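Local coordinates for protein UDP-glucose:anthocyanidin 3-O-glucosyltransferase (Clitoria ternatea, PDB 4REL) that belongs to the GT-B clan of glycosyltransferases, pairing two Rossmann-like halves, and holds 3,5,7-trihydroxy-2-(4-hydroxyphenyl)-4H-chromen-4-one in a pocket, at residues M359-F364 with R373-I378; V381-E386 with L399-V404. All coordinates share one frame; numbering follows the deposited sequence.

How the contacts relate
Contacts 1 and 2 follow one another along the chain, their centres about 10 Å apart, and cover opposite faces of one parallel sheet. In contact 1, helix 368-378 packs against strand 359-361; in contact 2, helix 392-403 reaches the neighbouring edge strand 382-384. The two are stitched together by probable hydrogen bonds, from C361 N to V383 O at 2.8 Å and from I384 N to Q376 OE1 at 2.8 Å. The side chain of I375 lies about 14 Å from the bound 3,5,7-trihydroxy-2-(4-hydroxyphenyl)-4H-chromen-4-one; contact 1 does not touch that ligand, but the loop following F364 supplies F365, G366 and D367 to its pocket.

Contact 1 of 2, residues M359-F364 with R373-I378; sequences MICRPF and RVIQDI
M359 and C361, two residues apart on strand 359-361, both reach the same helix residue, I375, and make the whole apolar contact. The end of M359 does most of the touching: its CE lies 3.6 Å from I375 CD1 and 3.8 Å from I375 CG1. The methionine chain stays extended as far as SD and then bends (chi3 -79°), which carries CE over the isoleucine, and the two side chains cross at about a right angle. C361 SG lies in the fork of I375, 3.8 Å from CG2 and 3.9 Å from CD1, so it touches both branches. The contact buries 148 Å², and all three residues are interior. V349 of helix 346-354 also packs on I375, while I360 turns to the other face of the sheet, against helix 392-403.

Three side-chain bonds form within the segments, and others leave them. On the helix, D377 accepts R373 NH1 at OD2 in a salt bridge of 3.1 Å and Q376 NE2 at OD1 at 3.0 Å, both from above the carboxylate plane; R373 NE pairs with D177, and Q376 OE1 accepts I384 N. In the loop after the strand, R362 NH1 donates to P363 O at 2.7 Å, close to the guanidinium plane, NH2 pairs with E281, and F364 CE1 reaches over one guanidinium face.

Strand 359-361, helix 368-378 and strand 382-384 follow one another as a beta-alpha-beta crossover of the Rossmann-like domain; this contact packs its helix on its first strand through I375, one of the helix residues facing the sheet.

Contact 2 of 2, residues V381-E386 with L399-V404; sequences VGVIVE and LNLILV
V383 overlaps L401 and I402, consecutive residues of helix 392-403, one methyl touching L401 and the other facing I402 more loosely. Its CG1 approaches L401 CD2 to 3.9 Å, the closest meeting of the two segments, and its CG2 stands 4.5 Å from I402 CD1. The valine torsion (chi1 -66°) sets CG1 beside the backbone N, facing L401, and leaves CG2 between N and the carbonyl carbon, facing I402. In L401, CG lies anti to the backbone N (chi1 173°), and the branch reaches across to present CD2 to V383 CG1; the valine and leucine cross obliquely. Of the two helix residues I402 has the larger share of the buried area, 113 Å² in all, although its nearest atom is farther off.

The strand is 382-384, the edge of the parallel sheet, and the helix is approaching its C-terminal end here: V404 is the first residue to leave helical geometry, although its N still bonds to N400 O at 3.1 Å. I402 also packs on I360 of the adjacent strand and on P358. I411 of helix 409-425 touches both V383 and I402, closing the cluster from a third element. Beyond the apolar patch, E386 N makes a weak hydrogen bond with S398 OG.

The direct contact of the two segments is thus van der Waals and hydrophobic, and only partly screened from solvent. Contacts of this kind are non-directional, so position is set by shape and by the surrounding packing, including I411, and not by any bond between the segments.

Contact 1 of 2, residues M359-F364 with R373-I378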
# COMPACT_ATOMS: atom_id res chain seq x y z
N MET A 359 -4.02 15.79 -2.05
CA MET A 359 -5.01 14.85 -1.51
C MET A 359 -5.90 15.43 -0.42
O MET A 359 -5.50 16.31 0.32
CB MET A 359 -4.31 13.60 -0.99
CG MET A 359 -3.84 12.67 -2.09
SD MET A 359 -2.66 11.43 -1.54
CE MET A 359 -1.15 12.42 -1.46
N ILE A 360 -7.13 14.91 -0.34
CA ILE A 360 -8.00 15.10 0.81
C ILE A 360 -8.16 13.72 1.41
O ILE A 360 -8.56 12.78 0.71
CB ILE A 360 -9.38 15.63 0.41
CG1 ILE A 360 -9.27 17.04 -0.16
CG2 ILE A 360 -10.34 15.61 1.61
CD1 ILE A 360 -10.53 17.50 -0.90
N CYS A 361 -7.84 13.59 2.69
CA CYS A 361 -7.62 12.28 3.31
C CYS A 361 -8.68 11.96 4.35
O CYS A 361 -8.99 12.78 5.20
CB CYS A 361 -6.27 12.26 4.01
SG CYS A 361 -4.85 12.63 2.94
N ARG A 362 -9.21 10.75 4.27
CA ARG A 362 -10.05 10.22 5.34
C ARG A 362 -9.56 8.81 5.62
O ARG A 362 -10.07 7.84 5.05
CB ARG A 362 -11.53 10.21 4.91
CG ARG A 362 -12.55 10.20 6.06
CD ARG A 362 -12.39 8.97 6.95
NE ARG A 362 -13.58 8.59 7.70
CZ ARG A 362 -13.55 7.76 8.74
NH1 ARG A 362 -12.40 7.23 9.15
NH2 ARG A 362 -14.68 7.45 9.37
N PRO A 363 -8.59 8.68 6.53
CA PRO A 363 -8.05 7.34 6.83
C PRO A 363 -9.07 6.50 7.60
O PRO A 363 -9.75 7.02 8.49
CB PRO A 363 -6.80 7.65 7.68
CG PRO A 363 -7.05 9.01 8.27
CD PRO A 363 -7.95 9.75 7.31
N PHE A 364 -9.17 5.21 7.26
CA PHE A 364 -10.18 4.35 7.86
C PHE A 364 -9.58 3.24 8.71
O PHE A 364 -10.17 2.84 9.71
CB PHE A 364 -11.04 3.70 6.76
CG PHE A 364 -12.09 4.62 6.17
CD1 PHE A 364 -13.28 4.86 6.84
CD2 PHE A 364 -11.88 5.23 4.94
CE1 PHE A 364 -14.25 5.70 6.29
CE2 PHE A 364 -12.85 6.07 4.39
CZ PHE A 364 -14.03 6.31 5.07
N ARG A 373 -1.35 11.67 8.05
CA ARG A 373 -0.54 12.64 8.80
C ARG A 373 0.70 13.08 8.02
O ARG A 373 1.05 14.26 8.02
CB ARG A 373 -0.13 12.08 10.16
CG ARG A 373 0.72 13.05 11.02
CD ARG A 373 -0.10 14.28 11.44
NE ARG A 373 -1.31 13.85 12.13
CZ ARG A 373 -2.39 14.60 12.30
NH1 ARG A 373 -2.43 15.85 11.83
NH2 ARG A 373 -3.45 14.10 12.92
N VAL A 374 1.38 12.13 7.38
CA VAL A 374 2.56 12.46 6.59
C VAL A 374 2.16 13.40 5.45
O VAL A 374 2.80 14.42 5.19
CB VAL A 374 3.26 11.19 6.04
CG1 VAL A 374 4.36 11.56 5.04
CG2 VAL A 374 3.85 10.37 7.18
N ILE A 375 1.05 13.07 4.80
CA ILE A 375 0.55 13.88 3.69
C ILE A 375 0.27 15.32 4.13
O ILE A 375 0.68 16.28 3.48
CB ILE A 375 -0.71 13.23 3.08
CG1 ILE A 375 -0.30 12.05 2.19
CG2 ILE A 375 -1.48 14.25 2.26
CD1 ILE A 375 -1.44 11.07 1.89
N GLN A 376 -0.44 15.48 5.24
CA GLN A 376 -0.81 16.82 5.67
C GLN A 376 0.33 17.61 6.33
O GLN A 376 0.50 18.79 6.04
CB GLN A 376 -1.98 16.77 6.66
CG GLN A 376 -2.49 18.17 7.04
CD GLN A 376 -3.61 18.13 8.07
OE1 GLN A 376 -4.79 18.02 7.73
NE2 GLN A 376 -3.23 18.22 9.35
N ASP A 377 1.08 16.97 7.22
CA ASP A 377 1.98 17.72 8.11
C ASP A 377 3.47 17.62 7.79
O ASP A 377 4.28 18.42 8.27
CB ASP A 377 1.73 17.34 9.57
CG ASP A 377 0.41 17.88 10.10
OD1 ASP A 377 -0.27 18.61 9.35
OD2 ASP A 377 0.07 17.59 11.26
N ILE A 378 3.83 16.64 6.98
CA ILE A 378 5.23 16.46 6.60
C ILE A 378 5.46 16.90 5.15
O ILE A 378 6.13 17.91 4.90
CB ILE A 378 5.70 15.03 6.87
CG1 ILE A 378 5.59 14.73 8.37
CG2 ILE A 378 7.13 14.83 6.39
CD1 ILE A 378 6.06 13.32 8.74

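Contact 2 of 2, residues V381-E386 with L399-V404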
# COMPACT_ATOMS: atom_id res chain seq x y z
N VAL A 381 1.12 18.02 1.19
CA VAL A 381 0.57 17.90 -0.16
C VAL A 381 -0.90 17.55 -0.09
O VAL A 381 -1.48 17.03 -1.04
CB VAL A 381 1.32 16.85 -1.02
CG1 VAL A 381 2.73 17.32 -1.35
CG2 VAL A 381 1.34 15.46 -0.36
N GLY A 382 -1.51 17.84 1.05
CA GLY A 382 -2.92 17.56 1.22
C GLY A 382 -3.42 17.90 2.60
O GLY A 382 -2.66 18.44 3.42
N VAL A 383 -4.69 17.60 2.85
CA VAL A 383 -5.31 17.83 4.16
C VAL A 383 -6.07 16.60 4.59
O VAL A 383 -6.55 15.82 3.76
CB VAL A 383 -6.27 19.05 4.16
CG1 VAL A 383 -5.50 20.35 3.94
CG2 VAL A 383 -7.36 18.89 3.12
N ILE A 384 -6.16 16.39 5.90
CA ILE A 384 -7.09 15.42 6.42
C ILE A 384 -8.44 16.13 6.41
O ILE A 384 -8.51 17.30 6.80
CB ILE A 384 -6.71 14.98 7.84
CG1 ILE A 384 -5.37 14.23 7.80
CG2 ILE A 384 -7.83 14.14 8.46
CD1 ILE A 384 -4.74 13.97 9.18
N VAL A 385 -9.48 15.45 5.95
CA VAL A 385 -10.75 16.11 5.69
C VAL A 385 -11.20 16.81 6.95
O VAL A 385 -10.98 16.32 8.06
CB VAL A 385 -11.83 15.14 5.13
CG1 VAL A 385 -12.32 14.18 6.22
CG2 VAL A 385 -12.99 15.92 4.51
N GLU A 386 -11.76 18.00 6.79
CA GLU A 386 -12.16 18.81 7.93
C GLU A 386 -13.26 18.05 8.65
O GLU A 386 -14.29 17.72 8.05
CB GLU A 386 -12.66 20.18 7.46
CG GLU A 386 -13.07 21.12 8.59
CD GLU A 386 -13.49 22.49 8.08
OE1 GLU A 386 -12.76 23.07 7.24
OE2 GLU A 386 -14.56 22.98 8.51
N LEU A 399 -12.65 20.53 -0.44
CA LEU A 399 -12.64 20.55 -1.91
C LEU A 399 -12.32 21.95 -2.41
O LEU A 399 -11.51 22.11 -3.32
CB LEU A 399 -13.99 20.08 -2.47
CG LEU A 399 -14.27 18.58 -2.37
CD1 LEU A 399 -15.75 18.29 -2.61
CD2 LEU A 399 -13.44 17.86 -3.40
N ASN A 400 -12.93 22.97 -1.80
CA ASN A 400 -12.65 24.33 -2.24
C ASN A 400 -11.22 24.76 -1.96
O ASN A 400 -10.58 25.41 -2.80
CB ASN A 400 -13.63 25.32 -1.60
CG ASN A 400 -14.93 25.41 -2.36
OD1 ASN A 400 -15.04 26.16 -3.33
ND2 ASN A 400 -15.93 24.65 -1.92
N LEU A 401 -10.72 24.40 -0.78
CA LEU A 401 -9.37 24.75 -0.38
C LEU A 401 -8.35 24.28 -1.40
O LEU A 401 -7.55 25.08 -1.90
CB LEU A 401 -9.05 24.14 0.99
CG LEU A 401 -7.60 24.29 1.45
CD1 LEU A 401 -7.28 25.76 1.64
CD2 LEU A 401 -7.37 23.53 2.74
N ILE A 402 -8.40 22.99 -1.74
CA ILE A 402 -7.42 22.41 -2.65
C ILE A 402 -7.65 22.79 -4.12
O ILE A 402 -6.71 23.12 -4.84
CB ILE A 402 -7.39 20.87 -2.53
CG1 ILE A 402 -7.11 20.44 -1.08
CG2 ILE A 402 -6.39 20.26 -3.51
CD1 ILE A 402 -5.78 20.91 -0.53
N LEU A 403 -8.89 22.73 -4.58
CA LEU A 403 -9.15 22.94 -6.01
C LEU A 403 -9.07 24.39 -6.49
O LEU A 403 -8.58 24.65 -7.59
CB LEU A 403 -10.50 22.35 -6.42
CG LEU A 403 -10.52 20.84 -6.54
CD1 LEU A 403 -11.96 20.35 -6.76
CD2 LEU A 403 -9.62 20.40 -7.68
N VAL A 404 -9.57 25.34 -5.69
CA VAL A 404 -9.75 26.71 -6.20
C VAL A 404 -9.20 27.86 -5.35
O VAL A 404 -8.82 28.89 -5.90
CB VAL A 404 -11.25 27.02 -6.55
CG1 VAL A 404 -11.76 26.10 -7.64
CG2 VAL A 404 -12.12 26.93 -5.32